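Local coordinates for spike protein P1 (PDB 2VVE) that serves as the receptor-binding spike at the fivefold vertices of the marine phage PM2, its C-terminal part recognising the host receptor, at residues S32-I38 with Q248-T254; L124-F129 with V193-A199; L131-H137 with T229-Y235. All blocks are in the same frame, centred on the assembly; numbering follows the deposited sequence.

Contact 1 (S32-I38 with Q248-T254); sequences SRNRASI and QILMERT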
loop_
_atom_site.group_PDB
_atom_site.type_symbol
_atom_site.label_atom_id
_atom_site.label_comp_id
_atom_site.label_asym_id
_atom_site.label_seq_id
_atom_site.Cartn_x
_atom_site.Cartn_y
_atom_site.Cartn_z
ATOM N N SER A 32 -13.722 33.941 5.238
ATOM C CA SER A 32 -13.931 33.186 6.477
ATOM C C SER A 32 -13.124 31.884 6.511
ATOM O O SER A 32 -12.809 31.371 7.595
ATOM C CB SER A 32 -15.425 32.952 6.758
ATOM O OG SER A 32 -16.059 32.173 5.749
ATOM N N ARG A 33 -12.753 31.376 5.333
ATOM C CA ARG A 33 -12.128 30.051 5.248
ATOM C C ARG A 33 -10.648 30.049 5.652
ATOM O O ARG A 33 -9.849 30.827 5.134
ATOM C CB ARG A 33 -12.307 29.449 3.851
ATOM C CG ARG A 33 -11.898 27.982 3.782
ATOM C CD ARG A 33 -12.064 27.447 2.355
ATOM N NE ARG A 33 -10.988 27.929 1.484
ATOM C CZ ARG A 33 -11.155 28.738 0.442
ATOM N NH1 ARG A 33 -12.366 29.171 0.088
ATOM N NH2 ARG A 33 -10.102 29.104 -0.264
ATOM N N ASN A 34 -10.298 29.157 6.573
ATOM C CA ASN A 34 -8.913 28.989 7.008
ATOM C C ASN A 34 -8.239 27.718 6.520
ATOM O O ASN A 34 -7.007 27.658 6.401
ATOM C CB ASN A 34 -8.853 29.006 8.534
ATOM C CG ASN A 34 -9.164 30.351 9.095
ATOM O OD1 ASN A 34 -8.795 31.386 8.510
ATOM N ND2 ASN A 34 -9.866 30.369 10.231
ATOM N N ARG A 35 -9.036 26.683 6.283
ATOM C CA ARG A 35 -8.481 25.383 5.940
ATOM C C ARG A 35 -9.522 24.524 5.238
ATOM O O ARG A 35 -10.715 24.585 5.558
ATOM C CB ARG A 35 -7.960 24.696 7.218
ATOM C CG ARG A 35 -7.433 23.277 7.004
ATOM C CD ARG A 35 -6.858 22.692 8.298
ATOM N NE ARG A 35 -6.263 21.386 8.047
ATOM C CZ ARG A 35 -6.855 20.211 8.254
ATOM N NH1 ARG A 35 -6.189 19.107 7.966
ATOM N NH2 ARG A 35 -8.089 20.130 8.752
ATOM N N ALA A 36 -9.059 23.746 4.262
ATOM C CA ALA A 36 -9.868 22.712 3.627
ATOM C C ALA A 36 -9.043 21.421 3.535
ATOM O O ALA A 36 -7.906 21.444 3.068
ATOM C CB ALA A 36 -10.333 23.166 2.250
ATOM N N SER A 37 -9.598 20.314 4.019
ATOM C CA SER A 37 -9.000 18.992 3.778
ATOM C C SER A 37 -9.835 18.285 2.716
ATOM O O SER A 37 -11.038 18.107 2.884
ATOM C CB SER A 37 -8.915 18.161 5.071
ATOM O OG SER A 37 -7.938 17.109 4.987
ATOM N N ILE A 38 -9.177 17.867 1.637
ATOM C CA ILE A 38 -9.850 17.436 0.420
ATOM C C ILE A 38 -9.354 16.044 -0.009
ATOM O O ILE A 38 -8.162 15.749 0.068
ATOM C CB ILE A 38 -9.581 18.447 -0.721
ATOM C CG1 ILE A 38 -9.999 19.866 -0.295
ATOM C CG2 ILE A 38 -10.242 18.010 -2.049
ATOM C CD1 ILE A 38 -9.269 20.966 -1.014
ATOM N N GLN A 248 -14.401 14.976 -1.581
ATOM C CA GLN A 248 -14.811 15.054 -0.177
ATOM C C GLN A 248 -14.138 16.271 0.427
ATOM O O GLN A 248 -12.922 16.423 0.282
ATOM C CB GLN A 248 -14.359 13.782 0.568
ATOM C CG GLN A 248 -14.924 12.466 0.010
ATOM C CD GLN A 248 -16.437 12.401 0.120
ATOM O OE1 GLN A 248 -17.023 12.897 1.089
ATOM N NE2 GLN A 248 -17.083 11.788 -0.879
ATOM N N ILE A 249 -14.906 17.131 1.102
ATOM C CA ILE A 249 -14.370 18.366 1.666
ATOM C C ILE A 249 -14.747 18.518 3.121
ATOM O O ILE A 249 -15.907 18.418 3.481
ATOM C CB ILE A 249 -14.890 19.661 0.933
ATOM C CG1 ILE A 249 -14.934 19.494 -0.591
ATOM C CG2 ILE A 249 -14.098 20.921 1.399
ATOM C CD1 ILE A 249 -13.574 19.345 -1.272
ATOM N N LEU A 250 -13.738 18.732 3.949
ATOM C CA LEU A 250 -13.932 19.228 5.303
ATOM C C LEU A 250 -13.342 20.631 5.320
ATOM O O LEU A 250 -12.142 20.812 5.070
ATOM C CB LEU A 250 -13.238 18.305 6.316
ATOM C CG LEU A 250 -13.371 18.803 7.761
ATOM C CD1 LEU A 250 -13.684 17.650 8.681
ATOM C CD2 LEU A 250 -12.127 19.561 8.214
ATOM N N MET A 251 -14.195 21.619 5.589
ATOM C CA MET A 251 -13.796 23.013 5.604
ATOM C C MET A 251 -13.867 23.576 7.021
ATOM O O MET A 251 -14.834 23.322 7.748
ATOM C CB MET A 251 -14.747 23.813 4.710
ATOM C CG MET A 251 -14.348 25.255 4.595
ATOM S SD MET A 251 -15.419 26.123 3.444
ATOM C CE MET A 251 -15.031 25.305 1.907
ATOM N N GLU A 252 -12.864 24.372 7.381
ATOM C CA GLU A 252 -12.839 25.092 8.658
ATOM C C GLU A 252 -12.828 26.602 8.422
ATOM O O GLU A 252 -12.091 27.110 7.578
ATOM C CB GLU A 252 -11.631 24.681 9.493
ATOM C CG GLU A 252 -11.448 23.148 9.541
ATOM C CD GLU A 252 -10.204 22.717 10.298
ATOM O OE1 GLU A 252 -9.369 23.577 10.625
ATOM O OE2 GLU A 252 -10.086 21.515 10.577
ATOM N N ARG A 253 -13.672 27.300 9.170
ATOM C CA ARG A 253 -13.872 28.743 9.013
ATOM C C ARG A 253 -13.952 29.451 10.362
ATOM O O ARG A 253 -14.327 28.841 11.371
ATOM C CB ARG A 253 -15.160 29.021 8.228
ATOM C CG ARG A 253 -15.122 28.601 6.755
ATOM C CD ARG A 253 -16.452 28.864 6.072
ATOM N NE ARG A 253 -17.505 28.030 6.637
ATOM C CZ ARG A 253 -18.797 28.149 6.357
ATOM N NH1 ARG A 253 -19.219 29.083 5.511
ATOM N NH2 ARG A 253 -19.666 27.331 6.934
ATOM N N THR A 254 -13.619 30.743 10.366
ATOM C CA THR A 254 -13.695 31.581 11.563
ATOM C C THR A 254 -15.160 31.825 11.942
ATOM O O THR A 254 -16.048 31.810 11.085
ATOM C CB THR A 254 -12.962 32.930 11.347
ATOM O OG1 THR A 254 -11.582 32.681 11.059
ATOM C CG2 THR A 254 -13.053 33.839 12.590
#
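With CG of R35 placed opposite the backbone N (chi1 176°) and the chain extended as far as NE, and with E252 turned the other way, CG beside its own N (chi1 -47°), the two side chains run alongside each other in the same direction. NH2 of R35 reaches OE2 of E252 at 3.0 Å, a salt bridge whose hydrogen bond is weak and bent; the carboxylate sits at the edge of the guanidinium, the two planes 52° apart. Both groups have further partners on a second subunit, where another copy of the protein packs against the buried ion pair in the assembly: R35 NH2 bonds to Q71 O and E252 OE2 to N73 N there. On the face carrying A36 and I38, M251 crosses R33 at about a right angle, its CE 3.7 Å from R33 CD, and I249 CD1 lies 3.7 Å from I38 CG2. The carbonyl O of E252 accepts from N34 N at 2.9 Å and, weakly, from R35 N at 3.3 Å. Two consecutive residues thus face one: a classic beta bulge, at the start of strand 33-39 where it pairs antiparallel with the C-terminal strand 245-253 in a four-stranded jelly-roll sheet.

Contact 2 (L124-F129 with V193-A199); sequences LDGVPF and VMVTLSA
F129 lies against V195 and L197, and its side chain can be followed outward from CB. Here CG stands between the backbone N and the carbonyl carbon (chi1 66°), which swings the ring back over the V193-A199 segment. Beyond CB, CG comes within 3.8 Å of V195 O, and CD2 is closer to that same oxygen, at 3.3 Å. CE2 then passes from this carbonyl to the methyl CD1 of L197. At the tip, CZ meets L197 CD1 at 3.8 Å, in the plane of the ring at its edge, while CB of V195 lies over one face near the rim. L241 of helix 239-242 also touches this phenyl group. The backbones hold the ring's root in place: F129 N donates to V195 O, and V195 N to F129 O, each at 2.9 Å. Outside this pair, P128 CB packs on M194 CE and lies 3.4 Å from T196 OG1. Further along, G126 N donates to L197 O at 2.8 Å from well above the carbonyl plane, and a water spans V127 O and L197 N. A weak bond from A199 N to D125 OD1 closes the far end. The arrangement is a type II beta turn, L124 to V127, laid against T196-A199 and leading into the antiparallel hydrogen-bonded pair F129-V195 at the margin of a four-stranded sheet.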
loop_
_atom_site.group_PDB
_atom_site.type_symbol
_atom_site.label_atom_id
_atom_site.label_comp_id
_atom_site.label_asym_id
_atom_site.label_seq_id
_atom_site.Cartn_x
_atom_site.Cartn_y
_atom_site.Cartn_z
ATOM N N LEU A 124 -24.787 8.417 -5.152
ATOM C CA LEU A 124 -25.848 8.006 -6.104
ATOM C C LEU A 124 -26.595 6.731 -5.669
ATOM O O LEU A 124 -27.405 6.171 -6.426
ATOM C CB LEU A 124 -25.249 7.823 -7.507
ATOM C CG LEU A 124 -26.112 7.479 -8.738
ATOM C CD1 LEU A 124 -26.884 8.692 -9.248
ATOM C CD2 LEU A 124 -25.274 6.879 -9.862
ATOM N N ASP A 125 -26.307 6.270 -4.455
ATOM C CA ASP A 125 -26.937 5.072 -3.903
ATOM C C ASP A 125 -28.461 5.189 -3.905
ATOM O O ASP A 125 -29.032 6.018 -3.187
ATOM C CB ASP A 125 -26.419 4.810 -2.486
ATOM C CG ASP A 125 -26.993 3.545 -1.872
ATOM O OD1 ASP A 125 -27.676 2.777 -2.591
ATOM O OD2 ASP A 125 -26.758 3.330 -0.665
ATOM N N GLY A 126 -29.103 4.357 -4.722
ATOM C CA GLY A 126 -30.562 4.315 -4.854
ATOM C C GLY A 126 -31.178 5.548 -5.500
ATOM O O GLY A 126 -32.359 5.835 -5.296
ATOM N N VAL A 127 -30.377 6.282 -6.267
ATOM C CA VAL A 127 -30.851 7.473 -6.981
ATOM C C VAL A 127 -31.032 7.137 -8.469
ATOM O O VAL A 127 -30.075 6.721 -9.124
ATOM C CB VAL A 127 -29.875 8.672 -6.824
ATOM C CG1 VAL A 127 -30.340 9.860 -7.664
ATOM C CG2 VAL A 127 -29.723 9.085 -5.355
ATOM N N PRO A 128 -32.259 7.302 -9.006
ATOM C CA PRO A 128 -32.484 6.965 -10.420
ATOM C C PRO A 128 -31.686 7.857 -11.369
ATOM O O PRO A 128 -31.529 9.063 -11.121
ATOM C CB PRO A 128 -33.988 7.191 -10.616
ATOM C CG PRO A 128 -34.577 7.218 -9.207
ATOM C CD PRO A 128 -33.490 7.780 -8.345
ATOM N N PHE A 129 -31.196 7.263 -12.454
ATOM C CA PHE A 129 -30.421 7.997 -13.447
ATOM C C PHE A 129 -30.696 7.483 -14.852
ATOM O O PHE A 129 -31.111 6.336 -15.033
ATOM C CB PHE A 129 -28.923 7.926 -13.131
ATOM C CG PHE A 129 -28.338 6.543 -13.244
ATOM C CD1 PHE A 129 -27.803 6.098 -14.450
ATOM C CD2 PHE A 129 -28.317 5.687 -12.138
ATOM C CE1 PHE A 129 -27.256 4.816 -14.565
ATOM C CE2 PHE A 129 -27.777 4.403 -12.237
ATOM C CZ PHE A 129 -27.244 3.965 -13.454
ATOM N N VAL A 193 -33.340 4.414 -20.726
ATOM C CA VAL A 193 -33.979 3.863 -19.535
ATOM C C VAL A 193 -33.528 4.603 -18.284
ATOM O O VAL A 193 -32.394 5.094 -18.204
ATOM C CB VAL A 193 -33.715 2.324 -19.382
ATOM C CG1 VAL A 193 -34.302 1.555 -20.571
ATOM C CG2 VAL A 193 -32.221 2.032 -19.217
ATOM N N MET A 194 -34.419 4.672 -17.310
ATOM C CA MET A 194 -34.042 5.064 -15.971
ATOM C C MET A 194 -33.638 3.791 -15.233
ATOM O O MET A 194 -34.324 2.774 -15.300
ATOM C CB MET A 194 -35.209 5.739 -15.241
ATOM C CG MET A 194 -35.661 7.064 -15.844
ATOM S SD MET A 194 -34.345 8.296 -15.934
ATOM C CE MET A 194 -33.977 8.525 -14.200
ATOM N N VAL A 195 -32.522 3.860 -14.524
ATOM C CA VAL A 195 -32.044 2.745 -13.728
ATOM C C VAL A 195 -31.772 3.232 -12.314
ATOM O O VAL A 195 -31.281 4.350 -12.117
ATOM C CB VAL A 195 -30.761 2.130 -14.355
ATOM C CG1 VAL A 195 -30.281 0.956 -13.551
ATOM C CG2 VAL A 195 -31.033 1.683 -15.773
ATOM N N THR A 196 -32.110 2.400 -11.333
ATOM C CA THR A 196 -31.884 2.734 -9.938
ATOM C C THR A 196 -31.028 1.651 -9.303
ATOM O O THR A 196 -31.449 0.498 -9.214
ATOM C CB THR A 196 -33.220 2.894 -9.160
ATOM O OG1 THR A 196 -34.002 3.931 -9.759
ATOM C CG2 THR A 196 -32.959 3.242 -7.714
ATOM N N LEU A 197 -29.835 2.034 -8.853
ATOM C CA LEU A 197 -28.851 1.063 -8.368
ATOM C C LEU A 197 -28.292 1.378 -6.987
ATOM O O LEU A 197 -28.092 2.532 -6.634
ATOM C CB LEU A 197 -27.686 0.952 -9.354
ATOM C CG LEU A 197 -27.991 0.560 -10.807
ATOM C CD1 LEU A 197 -26.738 0.663 -11.669
ATOM C CD2 LEU A 197 -28.632 -0.830 -10.928
ATOM N N SER A 198 -28.023 0.320 -6.224
ATOM C CA SER A 198 -27.304 0.430 -4.961
ATOM C C SER A 198 -25.858 0.838 -5.210
ATOM O O SER A 198 -25.308 0.584 -6.290
ATOM C CB SER A 198 -27.342 -0.912 -4.230
ATOM O OG SER A 198 -26.901 -1.944 -5.085
ATOM N N ALA A 199 -25.248 1.469 -4.209
ATOM C CA ALA A 199 -23.847 1.866 -4.283
ATOM C C ALA A 199 -22.987 0.649 -4.579
ATOM O O ALA A 199 -23.290 -0.467 -4.136
ATOM C CB ALA A 199 -23.401 2.532 -2.988
HETATM O O HOH W 1 -28.617 4.435 -8.976
#

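Contact 3 (L131-H137 with T229-Y235); sequences LKARVRH and TTFIEVY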
loop_
_atom_site.group_PDB
_atom_site.type_symbol
_atom_site.label_atom_id
_atom_site.label_comp_id
_atom_site.label_asym_id
_atom_site.label_seq_id
_atom_site.Cartn_x
_atom_site.Cartn_y
_atom_site.Cartn_z
ATOM N N LEU A 131 -29.749 6.087 -18.397
ATOM C CA LEU A 131 -28.753 5.353 -19.168
ATOM C C LEU A 131 -29.257 5.198 -20.594
ATOM O O LEU A 131 -30.359 4.689 -20.828
ATOM C CB LEU A 131 -28.473 3.983 -18.538
ATOM C CG LEU A 131 -27.347 3.104 -19.103
ATOM C CD1 LEU A 131 -25.991 3.797 -19.038
ATOM C CD2 LEU A 131 -27.283 1.780 -18.352
ATOM N N LYS A 132 -28.436 5.629 -21.543
ATOM C CA LYS A 132 -28.837 5.667 -22.938
ATOM C C LYS A 132 -27.884 4.907 -23.838
ATOM O O LYS A 132 -26.731 4.667 -23.482
ATOM C CB LYS A 132 -28.915 7.113 -23.422
ATOM C CG LYS A 132 -30.029 7.944 -22.803
ATOM C CD LYS A 132 -29.925 9.374 -23.311
ATOM C CE LYS A 132 -30.931 10.304 -22.637
ATOM N NZ LYS A 132 -30.694 11.740 -23.023
ATOM N N ALA A 133 -28.379 4.525 -25.012
ATOM C CA ALA A 133 -27.510 4.033 -26.072
ATOM C C ALA A 133 -28.003 4.498 -27.428
ATOM O O ALA A 133 -29.217 4.568 -27.666
ATOM C CB ALA A 133 -27.410 2.517 -26.039
ATOM N N ARG A 134 -27.050 4.808 -28.303
ATOM C CA ARG A 134 -27.308 5.033 -29.715
ATOM C C ARG A 134 -27.232 3.656 -30.384
ATOM O O ARG A 134 -26.195 2.977 -30.347
ATOM C CB ARG A 134 -26.280 6.020 -30.297
ATOM C CG ARG A 134 -26.367 6.211 -31.803
ATOM C CD ARG A 134 -25.319 7.190 -32.320
ATOM N NE ARG A 134 -25.518 7.435 -33.747
ATOM C CZ ARG A 134 -24.938 8.416 -34.432
ATOM N NH1 ARG A 134 -25.196 8.556 -35.725
ATOM N NH2 ARG A 134 -24.104 9.257 -33.829
ATOM N N VAL A 135 -28.354 3.228 -30.951
ATOM C CA VAL A 135 -28.508 1.840 -31.367
ATOM C C VAL A 135 -28.796 1.764 -32.863
ATOM O O VAL A 135 -29.669 2.466 -33.377
ATOM C CB VAL A 135 -29.624 1.111 -30.536
ATOM C CG1 VAL A 135 -29.778 -0.306 -30.982
ATOM C CG2 VAL A 135 -29.302 1.126 -29.054
ATOM N N ARG A 136 -28.041 0.915 -33.553
ATOM C CA ARG A 136 -28.186 0.770 -34.993
ATOM C C ARG A 136 -28.627 -0.644 -35.342
ATOM O O ARG A 136 -27.924 -1.625 -35.065
ATOM C CB ARG A 136 -26.873 1.128 -35.710
ATOM C CG ARG A 136 -26.956 1.065 -37.244
ATOM C CD ARG A 136 -25.703 1.591 -37.881
ATOM N NE ARG A 136 -25.465 2.971 -37.481
ATOM C CZ ARG A 136 -24.281 3.569 -37.529
ATOM N NH1 ARG A 136 -23.214 2.907 -37.965
ATOM N NH2 ARG A 136 -24.169 4.830 -37.126
ATOM N N HIS A 137 -29.795 -0.735 -35.960
ATOM C CA HIS A 137 -30.281 -1.993 -36.505
ATOM C C HIS A 137 -30.056 -2.026 -38.016
ATOM O O HIS A 137 -30.397 -1.080 -38.727
ATOM C CB HIS A 137 -31.763 -2.177 -36.166
ATOM C CG HIS A 137 -32.081 -1.923 -34.725
ATOM N ND1 HIS A 137 -31.741 -2.808 -33.725
ATOM C CD2 HIS A 137 -32.722 -0.894 -34.117
ATOM C CE1 HIS A 137 -32.149 -2.330 -32.560
ATOM N NE2 HIS A 137 -32.753 -1.174 -32.770
ATOM N N THR A 229 -28.232 -5.945 -34.437
ATOM C CA THR A 229 -28.252 -4.771 -33.566
ATOM C C THR A 229 -26.850 -4.427 -33.110
ATOM O O THR A 229 -26.118 -5.312 -32.684
ATOM C CB THR A 229 -29.161 -5.050 -32.337
ATOM O OG1 THR A 229 -30.512 -5.239 -32.794
ATOM C CG2 THR A 229 -29.124 -3.897 -31.320
ATOM N N THR A 230 -26.488 -3.145 -33.215
ATOM C CA THR A 230 -25.190 -2.652 -32.747
ATOM C C THR A 230 -25.354 -1.470 -31.787
ATOM O O THR A 230 -26.059 -0.492 -32.092
ATOM C CB THR A 230 -24.277 -2.228 -33.936
ATOM O OG1 THR A 230 -24.117 -3.324 -34.845
ATOM C CG2 THR A 230 -22.888 -1.761 -33.438
ATOM N N PHE A 231 -24.690 -1.555 -30.636
ATOM C CA PHE A 231 -24.681 -0.447 -29.669
ATOM C C PHE A 231 -23.572 0.546 -30.014
ATOM O O PHE A 231 -22.481 0.517 -29.446
ATOM C CB PHE A 231 -24.558 -0.949 -28.223
ATOM C CG PHE A 231 -25.778 -1.676 -27.733
ATOM C CD1 PHE A 231 -26.721 -1.026 -26.951
ATOM C CD2 PHE A 231 -25.994 -3.006 -28.077
ATOM C CE1 PHE A 231 -27.873 -1.697 -26.504
ATOM C CE2 PHE A 231 -27.136 -3.686 -27.644
ATOM C CZ PHE A 231 -28.076 -3.033 -26.851
ATOM N N ILE A 232 -23.868 1.417 -30.974
ATOM C CA ILE A 232 -22.912 2.415 -31.467
ATOM C C ILE A 232 -22.224 3.205 -30.329
ATOM O O ILE A 232 -20.990 3.368 -30.312
ATOM C CB ILE A 232 -23.608 3.371 -32.476
ATOM C CG1 ILE A 232 -24.113 2.582 -33.704
ATOM C CG2 ILE A 232 -22.692 4.523 -32.874
ATOM C CD1 ILE A 232 -23.000 1.908 -34.513
ATOM N N GLU A 233 -23.026 3.663 -29.370
ATOM C CA GLU A 233 -22.526 4.394 -28.216
ATOM C C GLU A 233 -23.418 4.108 -27.011
ATOM O O GLU A 233 -24.630 4.130 -27.129
ATOM C CB GLU A 233 -22.529 5.894 -28.527
ATOM C CG GLU A 233 -21.807 6.760 -27.506
ATOM C CD GLU A 233 -22.110 8.243 -27.678
ATOM O OE1 GLU A 233 -22.907 8.608 -28.578
ATOM O OE2 GLU A 233 -21.553 9.041 -26.898
ATOM N N VAL A 234 -22.809 3.791 -25.872
ATOM C CA VAL A 234 -23.537 3.683 -24.607
ATOM C C VAL A 234 -23.028 4.819 -23.713
ATOM O O VAL A 234 -21.816 4.945 -23.472
ATOM C CB VAL A 234 -23.341 2.315 -23.916
ATOM C CG1 VAL A 234 -24.181 2.248 -22.620
ATOM C CG2 VAL A 234 -23.700 1.160 -24.883
ATOM N N TYR A 235 -23.955 5.636 -23.220
ATOM C CA TYR A 235 -23.580 6.903 -22.575
ATOM C C TYR A 235 -24.651 7.385 -21.615
ATOM O O TYR A 235 -25.732 6.804 -21.515
ATOM C CB TYR A 235 -23.329 7.979 -23.651
ATOM C CG TYR A 235 -24.569 8.373 -24.427
ATOM C CD1 TYR A 235 -25.330 9.490 -24.049
ATOM C CD2 TYR A 235 -25.006 7.620 -25.521
ATOM C CE1 TYR A 235 -26.480 9.846 -24.740
ATOM C CE2 TYR A 235 -26.162 7.975 -26.221
ATOM C CZ TYR A 235 -26.891 9.091 -25.822
ATOM O OH TYR A 235 -28.035 9.440 -26.506
HETATM O O HOH W 2 -22.326 8.466 -31.244
HETATM O O HOH W 3 -26.203 -3.232 -36.581
#
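R134 and R136 flank I232, the extra residue of a bulge in strand 229-236, its CB directed at the partner strand. Backbone bonds tie the strands on both sides of it: K132 pairs with Y235 and R136 with T230, each through two N-H...O bonds, whereas between R134 and E233 the bond from R134 N to E233 O (2.8 Å) is joined by a long, weak bond back from E233 N to R134 O.

Van der Waals and CH-pi contacts form a second group. I232 lies between the two arginine chains, its CD1 3.6 Å above the centre of the R136 guanidinium face and its CG2 3.8 Å from R134 CD. K132 CB sits over one face of the Y235 ring, 4.0 Å from its centroid, in a CH-pi contact; chi1 of 66° on Y235 folds the ring back across the neighbouring strand. On the opposite face of the sheet A133 CB meets the edge of the F231 ring at CD1 (3.7 Å), and V135 CG2 lies alongside the same ring.

Among the polar side chains, H137 ND1 donates to T229 OG1 at 2.9 Å, the oxygen lying in the imidazole plane; Y175 takes NE2, and E208 also bonds to the threonine hydroxyl. R134 NE and R136 NE each form a salt bridge to D188, one to each carboxylate oxygen, which probably holds the two arginine chains beside each other. Water links R134 NH2 to E233 OE1, and another joins R136 O to T230 OG1.

With I232 and E233 both facing R134, and F231 at the centre of an inverse gamma turn, this is a classic beta bulge between the two central strands of a four-stranded antiparallel sheet.

Contacts 1 and 3 each join the two inner strands of a four-stranded antiparallel sheet, both through a classic bulge, yet they lie on opposite sides of the chain's centre, with centres about 43 Å apart. Contact 1 is the more buried, and another copy of the protein packs against its ion pair in the assembly; contact 3 touches no other chain, and its arginines and lysine find acidic partners within their own chain. Contact 2, at the more exposed sheet margin, relies on a turn, a bridging water and one phenyl ring packed on V195 and L197. It shares its sheet with contact 3: strands 129-137 and 189-195 are neighbours, and V193 O lies 2.8 Å from L131 N, a probable hydrogen bond.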